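Local coordinates for protein transcriptional regulator (AraC-type DNA-binding domain-containing proteins) (Chromobacterium violaceum, PDB 3OIO) that probably binds specific DNA sequences to regulate transcription, this chain being the C-terminal helix-turn-helix part of a longer AraC-type regulator, at residues A[18-23]-A[57-62]; A[61-66]-A[80-85]. One frame throughout, in Å; residues are numbered along the deposited sequence. Where two conformers were deposited one is given.

In the fold
Both interactions use helix 52-70, the long helix that joins the two helix-turn-helix subdomains in AraC-type DNA-binding domains. Along the chain the order is 18-23, 57-62, 61-66 and 80-85, so that interaction 2 begins on the turn of the helix where interaction 1 ends, the two sharing Leu-61 and Asn-62. Their centres lie about 6 Å apart. Interaction 1 brings in the loop between helices 7-17 and 26-33, from the N-terminal subdomain; interaction 2 brings in the turn between helices 75-81 and 87-98, from the C-terminal one. Loops from the two subdomains, which probably bind DNA as in other AraC-type proteins, thus meet on one helix and touch each other.

Interaction 1. Residues A[18-23]-A[57-62]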
# COMPACT_ATOMS: atom_id res chain seq x y z
N ALA A 18 -3.19 -8.99 -2.66
CA ALA A 18 -3.23 -9.71 -3.93
C ALA A 18 -3.53 -8.81 -5.12
O ALA A 18 -3.56 -9.30 -6.26
CB ALA A 18 -4.26 -10.86 -3.87
N ASN A 19 -3.69 -7.50 -4.89
CA ASN A 19 -4.15 -6.57 -5.94
C ASN A 19 -3.43 -5.23 -5.76
O ASN A 19 -4.01 -4.23 -5.30
CB ASN A 19 -5.67 -6.40 -5.84
CG ASN A 19 -6.41 -7.64 -6.26
OD1 ASN A 19 -6.62 -7.88 -7.46
ND2 ASN A 19 -6.78 -8.47 -5.28
N ILE A 20 -2.15 -5.24 -6.10
CA ILE A 20 -1.31 -4.07 -5.88
C ILE A 20 -1.19 -3.13 -7.09
O ILE A 20 -1.40 -1.91 -6.96
CB ILE A 20 0.08 -4.49 -5.35
CG1 ILE A 20 -0.10 -5.15 -3.98
CG2 ILE A 20 1.04 -3.29 -5.33
CD1 ILE A 20 1.13 -5.87 -3.49
N GLU A 21 -0.85 -3.68 -8.26
CA GLU A 21 -0.70 -2.85 -9.46
C GLU A 21 -2.00 -2.21 -9.96
O GLU A 21 -2.00 -1.05 -10.44
CB GLU A 21 -0.06 -3.63 -10.60
CG GLU A 21 0.07 -2.77 -11.85
CD GLU A 21 0.94 -3.38 -12.93
OE1 GLU A 21 1.55 -4.44 -12.69
OE2 GLU A 21 1.03 -2.78 -14.02
N GLU A 22 -3.09 -2.96 -9.84
CA GLU A 22 -4.45 -2.50 -10.17
C GLU A 22 -5.31 -2.69 -8.92
O GLU A 22 -6.02 -3.71 -8.78
CB GLU A 22 -5.02 -3.31 -11.34
CG GLU A 22 -4.19 -3.23 -12.62
CD GLU A 22 -4.85 -3.94 -13.81
OE1 GLU A 22 -5.68 -4.85 -13.61
OE2 GLU A 22 -4.53 -3.57 -14.97
N PRO A 23 -5.23 -1.73 -7.98
CA PRO A 23 -5.88 -1.96 -6.69
C PRO A 23 -7.40 -1.94 -6.77
O PRO A 23 -7.97 -1.29 -7.64
CB PRO A 23 -5.32 -0.84 -5.78
CG PRO A 23 -4.90 0.27 -6.76
CD PRO A 23 -4.45 -0.47 -8.03
N LEU A 57 -2.87 2.64 0.14
CA LEU A 57 -1.72 3.44 -0.30
C LEU A 57 -0.46 2.99 0.49
O LEU A 57 0.61 2.83 -0.11
CB LEU A 57 -1.98 4.92 -0.07
CG LEU A 57 -0.79 5.84 -0.45
CD1 LEU A 57 -0.42 5.73 -1.96
CD2 LEU A 57 -1.10 7.34 -0.04
N GLU A 58 -0.58 2.81 1.81
CA GLU A 58 0.58 2.33 2.58
C GLU A 58 1.11 1.00 2.03
O GLU A 58 2.31 0.78 1.95
CB GLU A 58 0.23 2.10 4.05
CG GLU A 58 -0.19 3.32 4.82
CD GLU A 58 -0.49 2.96 6.27
OE1 GLU A 58 0.34 2.28 6.91
OE2 GLU A 58 -1.58 3.31 6.77
N LEU A 59 0.19 0.10 1.69
CA LEU A 59 0.55 -1.21 1.18
C LEU A 59 1.29 -1.07 -0.16
O LEU A 59 2.36 -1.67 -0.36
CB LEU A 59 -0.75 -1.99 1.03
CG LEU A 59 -0.78 -3.44 0.63
CD1 LEU A 59 -2.20 -3.98 0.85
CD2 LEU A 59 -0.37 -3.49 -0.83
N ARG A 60 0.75 -0.25 -1.06
CA ARG A 60 1.38 -0.02 -2.37
C ARG A 60 2.75 0.65 -2.21
O ARG A 60 3.69 0.28 -2.93
CB ARG A 60 0.44 0.83 -3.26
CG ARG A 60 -0.82 0.01 -3.70
CD ARG A 60 -2.02 0.88 -4.21
NE ARG A 60 -1.45 1.93 -5.04
CZ ARG A 60 -1.80 3.21 -5.03
NH1 ARG A 60 -1.07 4.08 -5.75
NH2 ARG A 60 -2.87 3.60 -4.30
N LEU A 61 2.87 1.58 -1.26
CA LEU A 61 4.17 2.22 -0.98
C LEU A 61 5.20 1.22 -0.42
O LEU A 61 6.40 1.30 -0.76
CB LEU A 61 4.00 3.38 0.02
CG LEU A 61 3.36 4.61 -0.67
CD1 LEU A 61 2.96 5.62 0.42
CD2 LEU A 61 4.25 5.30 -1.78
N ASN A 62 4.74 0.28 0.44
CA ASN A 62 5.64 -0.75 0.90
C ASN A 62 6.06 -1.72 -0.20
O ASN A 62 7.22 -2.18 -0.19
CB ASN A 62 5.04 -1.48 2.13
CG ASN A 62 5.36 -0.73 3.41
OD1 ASN A 62 6.46 -0.88 3.99
ND2 ASN A 62 4.43 0.10 3.87
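Arg-60, whose aliphatic chain lies against Ile-20 and Pro-23, directs its NE to the backbone O of Cys-82 in a probable hydrogen bond. This ties the helix 52-70, which links the two helix-turn-helix subdomains of the AraC-type fold, to the turn of the second subdomain, while the same side chain packs on the loop of the first. The bend at chi3 (42°) turns the guanidinium out of the line of the methylenes, and the group also makes a cation-pi contact with Phe-84.

No hydrogen bond runs directly between 18-23 and 57-62; the contact is apolar and modest. Ile-20 carries most of it on the loop side. Its CG1 branch reaches the CD2 methyl of Leu-59 at 3.6 Å in the conformer of Leu-59 described here, the two chains meeting at a slant. The other branch, CG2, is anti to the backbone N and faces Arg-60, whose CG lies 4.1 Å from it; these two side chains run past one another in opposite senses. Pro-23 adds a second contact farther along the arginine, its ring crossing the chain nearly at a right angle, with CG 3.9 Å from Arg-60 CD.

Outside the pair of segments, Leu-59 also rests on Met-16 and Glu-17 of helix 7-17, and Tyr-56 bonds through its OH to the backbone O of Asn-19, so the loop is held to the helix at more than one point. Further round the helix, Glu-58 O takes two donors from opposite faces of its carbonyl plane: the backbone N of Asn-62 and, 2.9 Å away, Asn-62 ND2, which lies above that plane and off the lone pairs, its N-H...O angle being 157°.

Interaction 2. Residues A[61-66]-A[80-85]; sequences LNRARQ and LACGFS
Cys-82 directs its SG against helix 52-70 at Ala-64, from the turn between helices 75-81 and 87-98, which form the second helix-turn-helix unit of this AraC-type domain. Cys-82 SG lies 3.5 Å from the backbone N of Ala-64, a packing distance, and 3.8 Å from its CB. On the same helix, Arg-63 CG lies 3.8 Å from Cys-82 SG. The first torsion of Cys-82 (-63°) sets SG beside its own backbone N, facing the helix, and Leu-67, about one turn beyond Ala-64, also touches Cys-82.

The second apolar contact is between Leu-61 and Phe-84. CD2 of Leu-61 comes obliquely to the ring of Phe-84, nearest to CZ at 3.4 Å, and the two side chains cross almost perpendicularly. Cys-82 CB lies at the ring edge, in its plane. Phe-90 and His-89 of helix 87-98 also meet this buried ring, their planes inclined to it at about 50° and 55°.

Backbone bonds shape the turn itself. Gly-83, with its positive phi, is the C-prime residue of a Schellman motif closing helix 75-81: Phe-84 N bonds to Gly-79 O, and Gly-83 N reaches Leu-80 O at 3.1 Å.

A polar bond lies along the helix. The bends at chi2 and chi3 fold the Arg-63 chain along its own helix, bringing NE to Gln-66 OE1 at 3.0 Å in the glutamine conformer described, the oxygen lying at the guanidinium edge and in its plane.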
# COMPACT_ATOMS: atom_id res chain seq x y z
N LEU A 61 2.87 1.58 -1.26
CA LEU A 61 4.17 2.22 -0.98
C LEU A 61 5.20 1.22 -0.42
O LEU A 61 6.40 1.30 -0.76
CB LEU A 61 4.00 3.38 0.02
CG LEU A 61 3.36 4.61 -0.67
CD1 LEU A 61 2.96 5.62 0.42
CD2 LEU A 61 4.25 5.30 -1.78
N ASN A 62 4.74 0.28 0.44
CA ASN A 62 5.64 -0.75 0.90
C ASN A 62 6.06 -1.72 -0.20
O ASN A 62 7.22 -2.18 -0.19
CB ASN A 62 5.04 -1.48 2.13
CG ASN A 62 5.36 -0.73 3.41
OD1 ASN A 62 6.46 -0.88 3.99
ND2 ASN A 62 4.43 0.10 3.87
N ARG A 63 5.15 -2.05 -1.13
CA ARG A 63 5.59 -2.85 -2.27
C ARG A 63 6.65 -2.06 -3.06
O ARG A 63 7.66 -2.62 -3.54
CB ARG A 63 4.40 -3.28 -3.16
CG ARG A 63 4.82 -4.01 -4.46
CD ARG A 63 5.70 -5.26 -4.29
NE ARG A 63 5.24 -6.27 -3.32
CZ ARG A 63 4.43 -7.29 -3.61
NH1 ARG A 63 4.10 -8.18 -2.67
NH2 ARG A 63 3.91 -7.41 -4.84
N ALA A 64 6.43 -0.76 -3.22
CA ALA A 64 7.40 0.08 -3.96
C ALA A 64 8.77 0.03 -3.25
O ALA A 64 9.84 -0.05 -3.90
CB ALA A 64 6.88 1.51 -4.05
N ARG A 65 8.75 0.10 -1.93
CA ARG A 65 10.00 0.02 -1.17
C ARG A 65 10.72 -1.30 -1.46
O ARG A 65 11.96 -1.32 -1.66
CB ARG A 65 9.70 0.20 0.33
CG ARG A 65 10.95 0.06 1.22
CD ARG A 65 10.65 0.49 2.64
NE ARG A 65 11.83 0.34 3.47
CZ ARG A 65 12.14 -0.77 4.17
NH1 ARG A 65 11.34 -1.83 4.13
NH2 ARG A 65 13.27 -0.83 4.89
N GLN A 66 9.96 -2.41 -1.45
CA GLN A 66 10.53 -3.71 -1.80
C GLN A 66 11.17 -3.70 -3.19
O GLN A 66 12.28 -4.23 -3.36
CB GLN A 66 9.48 -4.84 -1.65
CG GLN A 66 8.98 -5.05 -0.20
CD GLN A 66 7.80 -6.03 -0.07
OE1 GLN A 66 6.78 -5.91 -0.76
NE2 GLN A 66 7.92 -6.97 0.84
N LEU A 80 4.69 3.03 -11.54
CA LEU A 80 3.58 2.47 -12.35
C LEU A 80 3.16 1.08 -11.89
O LEU A 80 1.98 0.76 -11.82
CB LEU A 80 3.98 2.42 -13.85
CG LEU A 80 3.92 3.71 -14.64
CD1 LEU A 80 4.64 3.52 -16.01
CD2 LEU A 80 2.48 4.12 -14.89
N ALA A 81 4.14 0.25 -11.52
CA ALA A 81 3.87 -1.11 -11.04
C ALA A 81 3.13 -1.13 -9.71
O ALA A 81 2.55 -2.16 -9.34
CB ALA A 81 5.21 -1.87 -10.88
N CYS A 82 3.16 -0.02 -8.97
CA CYS A 82 2.51 0.03 -7.68
C CYS A 82 1.29 0.92 -7.73
O CYS A 82 0.78 1.36 -6.68
CB CYS A 82 3.50 0.47 -6.59
SG CYS A 82 4.84 -0.71 -6.39
N GLY A 83 0.79 1.18 -8.94
CA GLY A 83 -0.52 1.84 -9.12
C GLY A 83 -0.51 3.36 -9.16
O GLY A 83 -1.58 3.98 -9.11
N PHE A 84 0.67 3.97 -9.20
CA PHE A 84 0.79 5.43 -9.23
C PHE A 84 0.63 5.92 -10.66
O PHE A 84 0.83 5.15 -11.59
CB PHE A 84 2.12 5.87 -8.59
CG PHE A 84 2.15 5.57 -7.14
CD1 PHE A 84 1.65 6.50 -6.22
CD2 PHE A 84 2.59 4.33 -6.68
CE1 PHE A 84 1.63 6.21 -4.85
CE2 PHE A 84 2.57 4.03 -5.30
CZ PHE A 84 2.08 4.99 -4.39
N SER A 85 0.26 7.17 -10.86
CA SER A 85 0.11 7.59 -12.25
C SER A 85 0.98 8.73 -12.63
O SER A 85 0.76 9.33 -13.67
CB SER A 85 -1.33 7.93 -12.59
OG SER A 85 -1.53 7.63 -13.95